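Local coordinates for disulfide isomerase DsbG N-terminal domain-containing protein (Helicobacter pylori, PDB 3TDG) that probably acts as a thiol-disulfide oxidoreductase of the DsbG type, reducing or rearranging disulfide bonds through a thioredoxin-fold domain, at residues 47-52 with 64-69; 55-60 with 94-99; 70-75 with 116-121; 150-155 with 177-182; 187-192 with 226-231. One frame throughout, in Å; residues are numbered along the deposited sequence.

Contact 1. Residues 47-52 with 64-69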
# COMPACT_ATOMS: atom_id res chain seq x y z
N VAL A 47 -0.73 -12.58 25.09
CA VAL A 47 -0.98 -11.13 25.09
C VAL A 47 -1.00 -10.60 26.52
O VAL A 47 -1.31 -11.33 27.46
CB VAL A 47 -2.32 -10.74 24.37
CG1 VAL A 47 -2.33 -11.22 22.93
CG2 VAL A 47 -3.54 -11.26 25.13
N ARG A 48 -0.68 -9.32 26.68
CA ARG A 48 -0.80 -8.66 27.97
C ARG A 48 -2.01 -7.74 27.94
O ARG A 48 -2.15 -6.95 27.01
CB ARG A 48 0.48 -7.87 28.25
CG ARG A 48 0.59 -7.35 29.68
CD ARG A 48 2.03 -6.92 30.00
NE ARG A 48 2.49 -5.87 29.09
CZ ARG A 48 2.31 -4.56 29.29
NH1 ARG A 48 1.69 -4.11 30.38
NH2 ARG A 48 2.76 -3.69 28.39
N ILE A 49 -2.88 -7.83 28.94
CA ILE A 49 -4.08 -7.00 29.00
C ILE A 49 -3.74 -5.62 29.57
O ILE A 49 -3.15 -5.53 30.65
CB ILE A 49 -5.20 -7.66 29.85
CG1 ILE A 49 -5.68 -8.96 29.21
CG2 ILE A 49 -6.38 -6.69 30.06
CD1 ILE A 49 -6.52 -9.82 30.13
N LEU A 50 -4.11 -4.55 28.85
CA LEU A 50 -3.78 -3.18 29.28
C LEU A 50 -4.97 -2.39 29.82
O LEU A 50 -4.80 -1.55 30.70
CB LEU A 50 -3.14 -2.38 28.13
CG LEU A 50 -1.96 -2.99 27.38
CD1 LEU A 50 -1.80 -2.28 26.05
CD2 LEU A 50 -0.68 -2.90 28.20
N GLU A 51 -6.16 -2.64 29.30
CA GLU A 51 -7.31 -1.78 29.57
C GLU A 51 -8.61 -2.57 29.40
O GLU A 51 -8.77 -3.32 28.42
CB GLU A 51 -7.26 -0.58 28.62
CG GLU A 51 -8.18 0.57 28.95
CD GLU A 51 -8.28 1.60 27.81
OE1 GLU A 51 -7.30 1.79 27.05
OE2 GLU A 51 -9.35 2.22 27.67
N ILE A 52 -9.53 -2.42 30.34
CA ILE A 52 -10.88 -3.00 30.21
C ILE A 52 -11.93 -1.92 30.47
O ILE A 52 -11.87 -1.22 31.48
CB ILE A 52 -11.12 -4.19 31.18
CG1 ILE A 52 -10.08 -5.31 30.94
CG2 ILE A 52 -12.54 -4.75 31.03
CD1 ILE A 52 -9.92 -6.27 32.14
N VAL A 64 -11.65 -4.33 25.43
CA VAL A 64 -10.34 -4.71 25.95
C VAL A 64 -9.23 -4.31 24.97
O VAL A 64 -9.33 -4.56 23.76
CB VAL A 64 -10.25 -6.24 26.22
CG1 VAL A 64 -8.91 -6.62 26.85
CG2 VAL A 64 -11.40 -6.71 27.13
N VAL A 65 -8.20 -3.65 25.49
CA VAL A 65 -6.98 -3.41 24.72
C VAL A 65 -5.87 -4.32 25.25
O VAL A 65 -5.71 -4.46 26.48
CB VAL A 65 -6.56 -1.92 24.75
CG1 VAL A 65 -5.27 -1.68 23.93
CG2 VAL A 65 -7.70 -1.07 24.20
N ILE A 66 -5.15 -4.95 24.33
CA ILE A 66 -4.07 -5.88 24.66
C ILE A 66 -2.80 -5.43 23.98
O ILE A 66 -2.84 -4.63 23.05
CB ILE A 66 -4.42 -7.37 24.27
CG1 ILE A 66 -4.62 -7.55 22.76
CG2 ILE A 66 -5.62 -7.91 25.08
CD1 ILE A 66 -3.29 -7.70 21.96
N GLU A 67 -1.65 -5.92 24.46
CA GLU A 67 -0.37 -5.69 23.82
C GLU A 67 0.11 -6.98 23.17
O GLU A 67 0.16 -8.01 23.83
CB GLU A 67 0.66 -5.26 24.86
CG GLU A 67 2.02 -4.93 24.27
CD GLU A 67 3.10 -4.86 25.33
OE1 GLU A 67 3.32 -5.87 26.03
OE2 GLU A 67 3.71 -3.78 25.47
N ASP A 68 0.42 -6.93 21.88
CA ASP A 68 0.99 -8.08 21.18
C ASP A 68 2.44 -8.27 21.70
O ASP A 68 3.22 -7.34 21.69
CB ASP A 68 0.96 -7.80 19.67
CG ASP A 68 1.60 -8.91 18.83
OD1 ASP A 68 2.68 -9.42 19.18
OD2 ASP A 68 1.01 -9.25 17.79
N PRO A 69 2.80 -9.48 22.20
CA PRO A 69 4.15 -9.58 22.81
C PRO A 69 5.30 -9.52 21.80
O PRO A 69 6.43 -9.33 22.20
CB PRO A 69 4.10 -10.95 23.50
CG PRO A 69 3.23 -11.77 22.55
CD PRO A 69 2.12 -10.79 22.16

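Contact 2. Residues 55-60 with 94-99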
# COMPACT_ATOMS: atom_id res chain seq x y z
N LEU A 55 -19.30 -1.46 27.81
CA LEU A 55 -20.08 -0.84 26.76
C LEU A 55 -21.52 -0.63 27.18
O LEU A 55 -22.15 -1.51 27.68
CB LEU A 55 -20.07 -1.69 25.51
CG LEU A 55 -18.78 -2.09 24.83
CD1 LEU A 55 -19.13 -2.98 23.70
CD2 LEU A 55 -18.07 -0.90 24.34
N LYS A 56 -22.02 0.58 26.97
CA LYS A 56 -23.38 0.90 27.32
C LYS A 56 -24.28 -0.00 26.55
O LYS A 56 -25.38 -0.31 26.93
CB LYS A 56 -23.70 2.32 26.90
CG LYS A 56 -22.74 3.37 27.36
CD LYS A 56 -23.08 3.85 28.73
CE LYS A 56 -22.55 5.24 28.98
NZ LYS A 56 -22.30 5.46 30.42
N SER A 57 -23.77 -0.43 25.42
CA SER A 57 -24.56 -1.00 24.39
C SER A 57 -24.76 -2.52 24.54
O SER A 57 -25.63 -3.10 23.92
CB SER A 57 -23.89 -0.63 23.08
OG SER A 57 -24.57 -1.21 22.03
N SER A 58 -23.98 -3.14 25.40
CA SER A 58 -24.16 -4.54 25.67
C SER A 58 -23.81 -4.90 27.09
O SER A 58 -22.96 -4.31 27.68
CB SER A 58 -23.30 -5.38 24.77
OG SER A 58 -23.25 -6.69 25.25
N GLN A 59 -24.46 -5.91 27.62
CA GLN A 59 -24.15 -6.32 28.97
C GLN A 59 -23.10 -7.41 29.01
O GLN A 59 -22.39 -7.54 29.96
CB GLN A 59 -25.40 -6.80 29.69
CG GLN A 59 -26.38 -5.71 30.05
CD GLN A 59 -26.07 -5.07 31.39
OE1 GLN A 59 -24.92 -4.74 31.68
NE2 GLN A 59 -27.10 -4.87 32.20
N ASP A 60 -23.03 -8.22 27.97
CA ASP A 60 -22.04 -9.28 27.98
C ASP A 60 -20.68 -8.83 27.42
O ASP A 60 -19.67 -9.32 27.80
CB ASP A 60 -22.55 -10.51 27.24
CG ASP A 60 -21.53 -11.64 27.21
OD1 ASP A 60 -21.15 -12.14 28.26
OD2 ASP A 60 -21.12 -12.04 26.11
N PHE A 94 -20.65 0.52 14.98
CA PHE A 94 -21.82 1.39 15.09
C PHE A 94 -22.63 0.99 16.27
O PHE A 94 -22.73 -0.20 16.61
CB PHE A 94 -22.66 1.39 13.82
CG PHE A 94 -21.86 1.62 12.58
CD1 PHE A 94 -21.48 2.92 12.21
CD2 PHE A 94 -21.46 0.56 11.79
CE1 PHE A 94 -20.71 3.13 11.08
CE2 PHE A 94 -20.69 0.77 10.65
CZ PHE A 94 -20.31 2.06 10.29
N SER A 95 -23.21 1.99 16.92
CA SER A 95 -24.10 1.76 18.04
C SER A 95 -25.16 2.84 18.11
O SER A 95 -24.90 3.99 17.70
CB SER A 95 -23.30 1.73 19.35
OG SER A 95 -24.17 1.47 20.43
N ASN A 96 -26.35 2.50 18.61
CA ASN A 96 -27.32 3.54 18.97
C ASN A 96 -26.84 4.36 20.17
O ASN A 96 -27.37 5.45 20.42
CB ASN A 96 -28.73 2.97 19.21
CG ASN A 96 -28.86 2.25 20.56
OD1 ASN A 96 -27.96 1.53 20.99
ND2 ASN A 96 -30.00 2.45 21.23
N LYS A 97 -25.85 3.85 20.91
CA LYS A 97 -25.28 4.61 22.04
C LYS A 97 -24.06 5.39 21.58
O LYS A 97 -23.00 4.81 21.28
CB LYS A 97 -24.92 3.70 23.22
CG LYS A 97 -25.96 2.64 23.54
CD LYS A 97 -27.26 3.25 24.05
CE LYS A 97 -27.34 3.18 25.56
NZ LYS A 97 -28.12 4.33 26.11
N SER A 98 -24.23 6.71 21.53
CA SER A 98 -23.16 7.62 21.13
C SER A 98 -21.88 7.55 22.00
O SER A 98 -20.78 7.81 21.51
CB SER A 98 -23.69 9.06 21.08
OG SER A 98 -22.75 9.90 20.41
N ASP A 99 -22.04 7.22 23.28
CA ASP A 99 -20.90 7.07 24.19
C ASP A 99 -19.97 5.91 23.76
O ASP A 99 -18.75 6.01 23.88
CB ASP A 99 -21.36 6.84 25.63
CG ASP A 99 -22.00 8.08 26.27
OD1 ASP A 99 -23.00 7.91 27.00
OD2 ASP A 99 -21.50 9.21 26.07

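Contact 3. Residues 70-75 with 116-121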
# COMPACT_ATOMS: atom_id res chain seq x y z
N ASP A 70 5.02 -9.66 20.51
CA ASP A 70 6.06 -9.61 19.48
C ASP A 70 6.27 -8.19 18.93
O ASP A 70 7.39 -7.68 18.94
CB ASP A 70 5.77 -10.59 18.33
CG ASP A 70 5.61 -12.04 18.81
OD1 ASP A 70 4.82 -12.80 18.21
OD2 ASP A 70 6.27 -12.43 19.79
N THR A 71 5.19 -7.56 18.47
CA THR A 71 5.26 -6.25 17.84
C THR A 71 5.15 -5.10 18.85
O THR A 71 5.49 -3.96 18.53
CB THR A 71 4.13 -6.09 16.83
OG1 THR A 71 2.87 -6.23 17.50
CG2 THR A 71 4.25 -7.13 15.67
N LYS A 72 4.66 -5.42 20.05
CA LYS A 72 4.29 -4.43 21.08
C LYS A 72 3.13 -3.51 20.65
O LYS A 72 2.79 -2.57 21.38
CB LYS A 72 5.51 -3.59 21.56
CG LYS A 72 6.77 -4.40 21.91
CD LYS A 72 6.51 -5.34 23.06
CE LYS A 72 7.73 -6.20 23.33
NZ LYS A 72 7.32 -7.33 24.20
N TYR A 73 2.51 -3.79 19.51
CA TYR A 73 1.31 -3.07 19.07
C TYR A 73 0.17 -3.25 20.07
O TYR A 73 0.00 -4.34 20.65
CB TYR A 73 0.86 -3.53 17.67
CG TYR A 73 1.83 -3.15 16.57
CD1 TYR A 73 2.65 -2.02 16.70
CD2 TYR A 73 1.90 -3.88 15.39
CE1 TYR A 73 3.53 -1.65 15.69
CE2 TYR A 73 2.79 -3.52 14.37
CZ TYR A 73 3.60 -2.41 14.54
OH TYR A 73 4.48 -2.02 13.56
N ASN A 74 -0.56 -2.16 20.32
CA ASN A 74 -1.75 -2.20 21.15
C ASN A 74 -2.94 -2.50 20.26
O ASN A 74 -3.14 -1.83 19.25
CB ASN A 74 -1.97 -0.88 21.88
CG ASN A 74 -0.95 -0.63 22.98
OD1 ASN A 74 0.16 -1.19 22.99
ND2 ASN A 74 -1.32 0.25 23.90
N ILE A 75 -3.72 -3.51 20.64
CA ILE A 75 -4.80 -4.00 19.80
C ILE A 75 -6.09 -3.93 20.60
O ILE A 75 -6.18 -4.53 21.68
CB ILE A 75 -4.57 -5.47 19.36
CG1 ILE A 75 -3.15 -5.66 18.77
CG2 ILE A 75 -5.69 -5.95 18.41
CD1 ILE A 75 -2.92 -4.90 17.43
N ALA A 116 1.90 3.73 15.70
CA ALA A 116 2.70 4.51 14.76
C ALA A 116 4.09 4.83 15.33
O ALA A 116 5.10 4.70 14.64
CB ALA A 116 1.97 5.80 14.32
N THR A 117 4.14 5.24 16.60
CA THR A 117 5.42 5.50 17.30
C THR A 117 6.26 4.22 17.48
O THR A 117 7.49 4.25 17.28
CB THR A 117 5.18 6.10 18.71
OG1 THR A 117 4.44 7.31 18.57
CG2 THR A 117 6.51 6.41 19.40
N GLN A 118 5.60 3.13 17.87
CA GLN A 118 6.27 1.85 18.06
C GLN A 118 6.91 1.38 16.74
O GLN A 118 8.07 0.97 16.72
CB GLN A 118 5.29 0.80 18.61
CG GLN A 118 5.87 -0.61 18.73
CD GLN A 118 7.09 -0.65 19.65
OE1 GLN A 118 7.07 -0.09 20.75
NE2 GLN A 118 8.15 -1.33 19.21
N GLN A 119 6.16 1.49 15.64
CA GLN A 119 6.63 1.10 14.33
C GLN A 119 7.81 1.97 13.91
O GLN A 119 8.77 1.49 13.30
CB GLN A 119 5.50 1.25 13.31
CG GLN A 119 5.84 0.86 11.87
CD GLN A 119 4.65 1.04 10.94
OE1 GLN A 119 4.21 0.10 10.27
NE2 GLN A 119 4.10 2.24 10.91
N ASN A 120 7.73 3.26 14.24
CA ASN A 120 8.82 4.17 13.92
C ASN A 120 10.10 3.81 14.69
O ASN A 120 11.18 3.79 14.11
CB ASN A 120 8.42 5.63 14.16
CG ASN A 120 9.26 6.58 13.36
OD1 ASN A 120 9.15 6.65 12.14
ND2 ASN A 120 10.14 7.30 14.04
N SER A 121 9.97 3.50 15.98
CA SER A 121 11.13 3.06 16.77
C SER A 121 11.77 1.79 16.20
O SER A 121 13.00 1.71 16.06
CB SER A 121 10.76 2.87 18.24
OG SER A 121 10.51 4.12 18.85
O HOH W 1 7.30 -3.22 16.67
O HOH W 2 3.67 -3.02 11.33

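Contact 4. Residues 150-155 with 177-182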
# COMPACT_ATOMS: atom_id res chain seq x y z
N ILE A 150 22.98 4.14 25.25
CA ILE A 150 23.43 4.30 23.87
C ILE A 150 22.75 5.46 23.14
O ILE A 150 21.53 5.47 22.99
CB ILE A 150 23.25 2.99 23.04
CG1 ILE A 150 24.01 1.82 23.68
CG2 ILE A 150 23.70 3.19 21.58
CD1 ILE A 150 25.53 1.87 23.54
N LEU A 151 23.57 6.42 22.70
CA LEU A 151 23.10 7.54 21.87
C LEU A 151 23.68 7.48 20.46
O LEU A 151 24.88 7.65 20.28
CB LEU A 151 23.45 8.87 22.53
CG LEU A 151 23.17 10.18 21.79
CD1 LEU A 151 21.69 10.33 21.44
CD2 LEU A 151 23.63 11.33 22.67
N TYR A 152 22.83 7.24 19.48
CA TYR A 152 23.22 7.32 18.08
C TYR A 152 23.14 8.76 17.59
O TYR A 152 22.14 9.45 17.83
CB TYR A 152 22.31 6.46 17.23
CG TYR A 152 22.72 5.01 17.14
CD1 TYR A 152 23.72 4.62 16.23
CD2 TYR A 152 22.14 4.04 17.96
CE1 TYR A 152 24.10 3.28 16.13
CE2 TYR A 152 22.52 2.70 17.87
CZ TYR A 152 23.50 2.33 16.95
OH TYR A 152 23.90 1.00 16.86
N ILE A 153 24.19 9.22 16.91
CA ILE A 153 24.21 10.54 16.29
C ILE A 153 24.54 10.42 14.79
O ILE A 153 25.67 10.10 14.43
CB ILE A 153 25.23 11.46 16.98
CG1 ILE A 153 24.94 11.53 18.49
CG2 ILE A 153 25.23 12.88 16.33
CD1 ILE A 153 25.83 12.43 19.26
N VAL A 154 23.56 10.65 13.93
CA VAL A 154 23.79 10.64 12.48
C VAL A 154 24.22 12.07 12.11
O VAL A 154 23.53 13.03 12.45
CB VAL A 154 22.57 10.19 11.69
CG1 VAL A 154 22.87 10.16 10.17
CG2 VAL A 154 22.11 8.79 12.17
N SER A 155 25.38 12.18 11.47
CA SER A 155 26.09 13.44 11.34
C SER A 155 26.85 13.52 10.00
O SER A 155 27.48 12.55 9.57
CB SER A 155 27.07 13.59 12.50
OG SER A 155 27.77 14.84 12.45
N THR A 177 27.10 6.54 26.14
CA THR A 177 28.04 6.08 25.13
C THR A 177 27.45 6.50 23.80
O THR A 177 26.30 6.19 23.50
CB THR A 177 28.29 4.56 25.20
OG1 THR A 177 29.21 4.30 26.26
CG2 THR A 177 28.90 4.03 23.89
N VAL A 178 28.25 7.22 23.03
CA VAL A 178 27.83 7.74 21.73
C VAL A 178 28.33 6.87 20.58
O VAL A 178 29.51 6.52 20.52
CB VAL A 178 28.33 9.20 21.54
CG1 VAL A 178 28.20 9.67 20.07
CG2 VAL A 178 27.59 10.13 22.50
N ARG A 179 27.40 6.48 19.70
CA ARG A 179 27.74 5.89 18.42
C ARG A 179 27.52 6.91 17.30
O ARG A 179 26.39 7.09 16.81
CB ARG A 179 26.94 4.62 18.15
CG ARG A 179 27.23 3.52 19.18
CD ARG A 179 26.48 2.26 18.88
NE ARG A 179 26.78 1.25 19.90
CZ ARG A 179 26.04 0.19 20.16
NH1 ARG A 179 24.93 -0.04 19.48
NH2 ARG A 179 26.43 -0.66 21.11
N MET A 180 28.60 7.57 16.91
CA MET A 180 28.52 8.56 15.86
C MET A 180 28.59 7.91 14.47
O MET A 180 29.55 7.20 14.15
CB MET A 180 29.64 9.58 16.06
CG MET A 180 29.44 10.84 15.24
SD MET A 180 30.36 12.19 15.97
CE MET A 180 30.43 13.31 14.57
N VAL A 181 27.57 8.15 13.65
CA VAL A 181 27.48 7.60 12.31
C VAL A 181 27.71 8.74 11.32
O VAL A 181 26.82 9.59 11.14
CB VAL A 181 26.09 6.95 12.08
CG1 VAL A 181 25.96 6.40 10.66
CG2 VAL A 181 25.85 5.83 13.12
N VAL A 182 28.90 8.78 10.73
CA VAL A 182 29.31 9.91 9.88
C VAL A 182 28.97 9.59 8.42
O VAL A 182 29.56 8.69 7.81
CB VAL A 182 30.82 10.28 10.06
CG1 VAL A 182 31.20 11.53 9.24
CG2 VAL A 182 31.11 10.53 11.51

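Contact 5. Residues 187-192 with 226-231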
# COMPACT_ATOMS: atom_id res chain seq x y z
N GLY A 187 26.52 16.05 -0.00
CA GLY A 187 27.19 16.23 -1.30
C GLY A 187 28.49 15.46 -1.39
O GLY A 187 28.76 14.58 -0.58
N VAL A 188 29.31 15.79 -2.38
CA VAL A 188 30.54 15.05 -2.67
C VAL A 188 31.58 15.20 -1.56
O VAL A 188 32.21 14.22 -1.16
CB VAL A 188 31.14 15.49 -4.05
CG1 VAL A 188 32.55 14.94 -4.23
CG2 VAL A 188 30.24 15.03 -5.19
N ASN A 189 31.77 16.42 -1.09
CA ASN A 189 32.74 16.67 -0.02
C ASN A 189 32.38 15.96 1.30
O ASN A 189 33.28 15.56 2.05
CB ASN A 189 32.92 18.17 0.19
CG ASN A 189 33.73 18.83 -0.93
OD1 ASN A 189 34.58 18.19 -1.57
ND2 ASN A 189 33.47 20.12 -1.18
N SER A 190 31.08 15.79 1.54
CA SER A 190 30.57 15.03 2.69
C SER A 190 31.05 13.57 2.58
O SER A 190 31.70 13.04 3.49
CB SER A 190 29.04 15.06 2.73
OG SER A 190 28.53 16.38 2.93
N ALA A 191 30.75 12.94 1.44
CA ALA A 191 31.15 11.56 1.19
C ALA A 191 32.66 11.37 1.34
O ALA A 191 33.13 10.43 2.00
CB ALA A 191 30.65 11.12 -0.20
N LYS A 192 33.42 12.29 0.76
CA LYS A 192 34.87 12.25 0.83
C LYS A 192 35.39 12.39 2.25
O LYS A 192 36.27 11.64 2.68
CB LYS A 192 35.45 13.35 -0.07
CG LYS A 192 36.94 13.36 -0.16
CD LYS A 192 37.40 14.06 -1.46
CE LYS A 192 38.84 14.58 -1.30
NZ LYS A 192 39.75 13.59 -0.61
N TYR A 226 39.65 22.44 6.99
CA TYR A 226 40.28 21.20 6.55
C TYR A 226 40.26 21.07 5.03
O TYR A 226 39.20 20.94 4.40
CB TYR A 226 39.62 19.97 7.20
CG TYR A 226 40.36 18.68 6.91
CD1 TYR A 226 41.46 18.30 7.68
CD2 TYR A 226 39.96 17.84 5.86
CE1 TYR A 226 42.16 17.12 7.41
CE2 TYR A 226 40.65 16.66 5.59
CZ TYR A 226 41.74 16.30 6.37
OH TYR A 226 42.42 15.14 6.11
N ASP A 227 41.45 21.12 4.45
CA ASP A 227 41.62 21.09 3.00
C ASP A 227 41.31 19.71 2.44
O ASP A 227 42.19 18.85 2.33
CB ASP A 227 43.04 21.53 2.63
CG ASP A 227 43.14 21.99 1.18
OD1 ASP A 227 42.21 21.69 0.38
OD2 ASP A 227 44.15 22.67 0.84
N ILE A 228 40.06 19.53 2.08
CA ILE A 228 39.56 18.25 1.64
C ILE A 228 40.20 17.77 0.31
O ILE A 228 40.55 16.60 0.17
CB ILE A 228 37.99 18.25 1.63
CG1 ILE A 228 37.44 16.87 1.25
CG2 ILE A 228 37.42 19.42 0.81
CD1 ILE A 228 37.93 15.78 2.17
N ASN A 229 40.39 18.68 -0.64
CA ASN A 229 41.01 18.32 -1.91
C ASN A 229 42.51 18.00 -1.83
O ASN A 229 43.05 17.33 -2.71
CB ASN A 229 40.73 19.39 -2.96
CG ASN A 229 39.25 19.63 -3.15
OD1 ASN A 229 38.78 20.76 -3.14
ND2 ASN A 229 38.49 18.55 -3.29
N ALA A 230 43.15 18.44 -0.75
CA ALA A 230 44.56 18.15 -0.48
C ALA A 230 44.78 16.73 0.03
O ALA A 230 45.91 16.36 0.37
CB ALA A 230 45.12 19.16 0.51
N GLN A 231 43.71 15.94 0.10
CA GLN A 231 43.80 14.56 0.58
C GLN A 231 43.47 13.59 -0.54
O GLN A 231 42.60 13.87 -1.38
CB GLN A 231 42.83 14.33 1.75
CG GLN A 231 42.67 15.51 2.71
CD GLN A 231 43.95 15.86 3.44
OE1 GLN A 231 44.75 14.98 3.77
NE2 GLN A 231 44.15 17.15 3.71
O HOH W 3 36.02 20.80 -2.81

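Contact 1. Residues 47-52 with 64-69
R48 and E67 are joined twice, through side chains and through backbone. R48 NE gives a hydrogen bond to E67 OE1 at 3.2 Å, the oxygen being met from above the carboxylate plane, and R48 NH2 completes the salt bridge at 3.1 Å from E67 OE2. Guanidinium and carboxylate are turned 75° against each other, which makes this an angled grip, not a flat fork, and the NH2 bonds to OE1 and OE2 are both weak. R48 gets there with CG trans to its own N (chi1 -169°) and a bend at chi3. In the backbone, the same two residues form an antiparallel hydrogen-bonded pair, with E67 N 2.8 Å from R48 O. Further along, L50 and E51 both face V65: L50 N donates to V65 O at 2.9 Å and E51 N adds a weak bond to the same oxygen, a classic beta bulge that shifts the register by one. L50 CD1 lies 4.1 Å from V65 CG1. On the sheet face of I49 and I52, V47 CG1 meets I66 CD1 at 3.8 Å, while I49 CG2 touches V64 CG1. Helix 33-43 packs on V47 and I49. V65, on the other face, meets helix 98-129, whose K110 pairs with E51 OE1, and strand 74-79 continues the sheet beyond 62-67.

Contact 2. Residues 55-60 with 94-99
K56 meets K97 and D99 where a surface turn comes up to the start of helix 98-129. Starting at K56 CB, the first neighbour is K97 CE at 4.0 Å, so the aliphatic parts of two lysines lie against each other. CG then passes D99 CB at 4.1 Å. The chain bends at chi2 (-86°), and that bend brings CE to 3.4 Å from D99 OD1. At the tip, K56 NZ stays 4.3 Å from D99 OD1: the charges are opposite and probably attract, but the separation is longer than a salt bridge. Next door, S57 OG and S95 OG share a hydrogen bond of 3.1 Å in which either hydroxyl could donate, and S57 CB rests 3.9 Å from K97 CG. S95 OG is also an acceptor for K97 N at 3.0 Å, a nearly straight bond of 160°, so the hydroxyl that meets S57 is tied to its own backbone as well. D100, one residue further into the helix, accepts a hydrogen bond from K56 N. The second subunit borders this corner: L85 of that chain packs on S57, and its Q42 donates to S95 O. The arrangement combines a type I beta turn, L55 to S58, with an ST turn at S95 that leads into K97, the N-cap of the long helix.

Contact 3. Residues 70-75 with 116-121
Y73 reaches the helix with its hydroxyl end, OH lying 3.4 Å from Q119 CB, while the backbone N of Q119 sits near the ring plane at the edge. Q118 makes the remaining side-chain contacts. Its CG is 4.0 Å from Y73 CE1 and also approaches T71 O, and beyond it the amide carbon CD lies 3.8 Å from K72 CB. A bend at chi2 (59°) brings the Q118 amide beside K72 CB, its plane 66° from the tyrosine ring. Two waters make the polar links: one donates to T71 O at 2.7 Å and accepts from Q118 NE2, and the other sits 2.6 Å from Y73 OH with a weak bond to Q119 OE1. Behind this shell, T71 OG1 accepts from Y73 N at 3.2 Å, an ST turn, and T71 CB lies over one face of the ring, offset toward its rim. N115 of the same helix, one turn back, touches the Y73 side chain, and its OD1 accepts from N74 N. Between the two segments the polar links thus run through water and the direct touches through CH groups, a hydrated surface junction of the 70-75 turn with helix 98-129.

Contact 4. Residues 150-155 with 177-182
The Y152 ring and the R179 guanidinium meet at a steep angle, their planes 79° apart. R179 CB lies over one face of the ring, 4.1 Å from its centroid, a CH-pi contact, and V181 CG2 reaches the ring edge in plane. The guanidinium takes I150 CD1 over one face, offset toward the rim, and presents its edge to the tyrosine: R179 NH1 donates to Y152 OH at 3.0 Å, with the oxygen close to the guanidinium plane. These side chains lie on one face of two neighbouring parallel strands in the central sheet of the thioredoxin fold, the beta-alpha-beta unit whose helices 160-167 and 169-175 lie between them in sequence. The extended chain (chi2 -178°, chi3 -179°) carries R179 obliquely across the ring to the hydroxyl. E138 binds NE in a salt bridge, and F128 stacks on the Y152 ring. In the backbone, R179 N donates to L151 O at 2.8 Å and R179 O accepts from I153 N, so the arginine is pinned on both sides of its CA. V181 repeats this two residues on, its N bonded to I153 O and its O to S155 N. On the opposite face, I153 CD1 packs on V178 CG1 at 3.7 Å; L151 lies beside V178, and both touch helix 169-175. S155 borders the CxxC motif of C159 and C162, probably the redox site as in thioredoxin-fold relatives, and Y222 binds its OG. M180 is extended along the same face, its CE methyl ending 3.7 Å from S155 OG.

Contact 5. Residues 187-192 with 226-231
K192 and I228 come together with K192 CG and I228 CG1 both trans to their own N, at chi1 -176° and -177°. The lysine runs out almost straight and then turns at chi4 (42°), which swings NZ toward the carbonyls of the loop. On the way K192 CG meets I228 CD1 at 3.5 Å, and CE passes 3.7 Å from I228 CG1: the side chains reach toward each other, and the lysine methylenes pack on I228 CG1 and CD1. NZ donates to Q231 O at 3.0 Å, from well above the carbonyl plane, not on a lone pair. The ammonium group is thus held by a backbone oxygen of a coiled loop, in which Q231 N bonds to I228 O and Q231 NE2 reaches back to D227 O at 2.9 Å. That loop links helix 211-222 to helix 235-249 and here packs against the first turns of helix 188-206, whose N-cap is G187; the three helices make up the helical region between strands 177-182 and 259-262 of the thioredoxin fold. L196, one turn on in the helix, adds to the wall against I228 and Q231. Nearer the helix start, N189 OD1 lies 3.9 Å from I228 CG2, and a water accepting from N189 ND2 donates to N229 OD1 at 2.8 Å.

From the N terminus, contact 1 closes a short hairpin between strands 48-54 and 62-67. Contact 2 opens inside that hairpin's connecting loop and closes only at the head of helix 98-129, so it crosses contact 1. Contact 3 starts before contact 2 has closed, crossing it too, and ends further down the same helix; its strand 74-79 is hydrogen-bonded to strand 62-67, so contacts 1 and 3 touch. Contacts 4 and 5 follow in series. Contact 4 closes a beta-alpha-beta loop in the mixed sheet, and contact 5 joins the next helix to a later loop, the nearest atoms of contacts 4 and 5 being about 6 Å apart, without touching. Contacts 2 and 5 lie furthest apart, with centres 66 Å from each other.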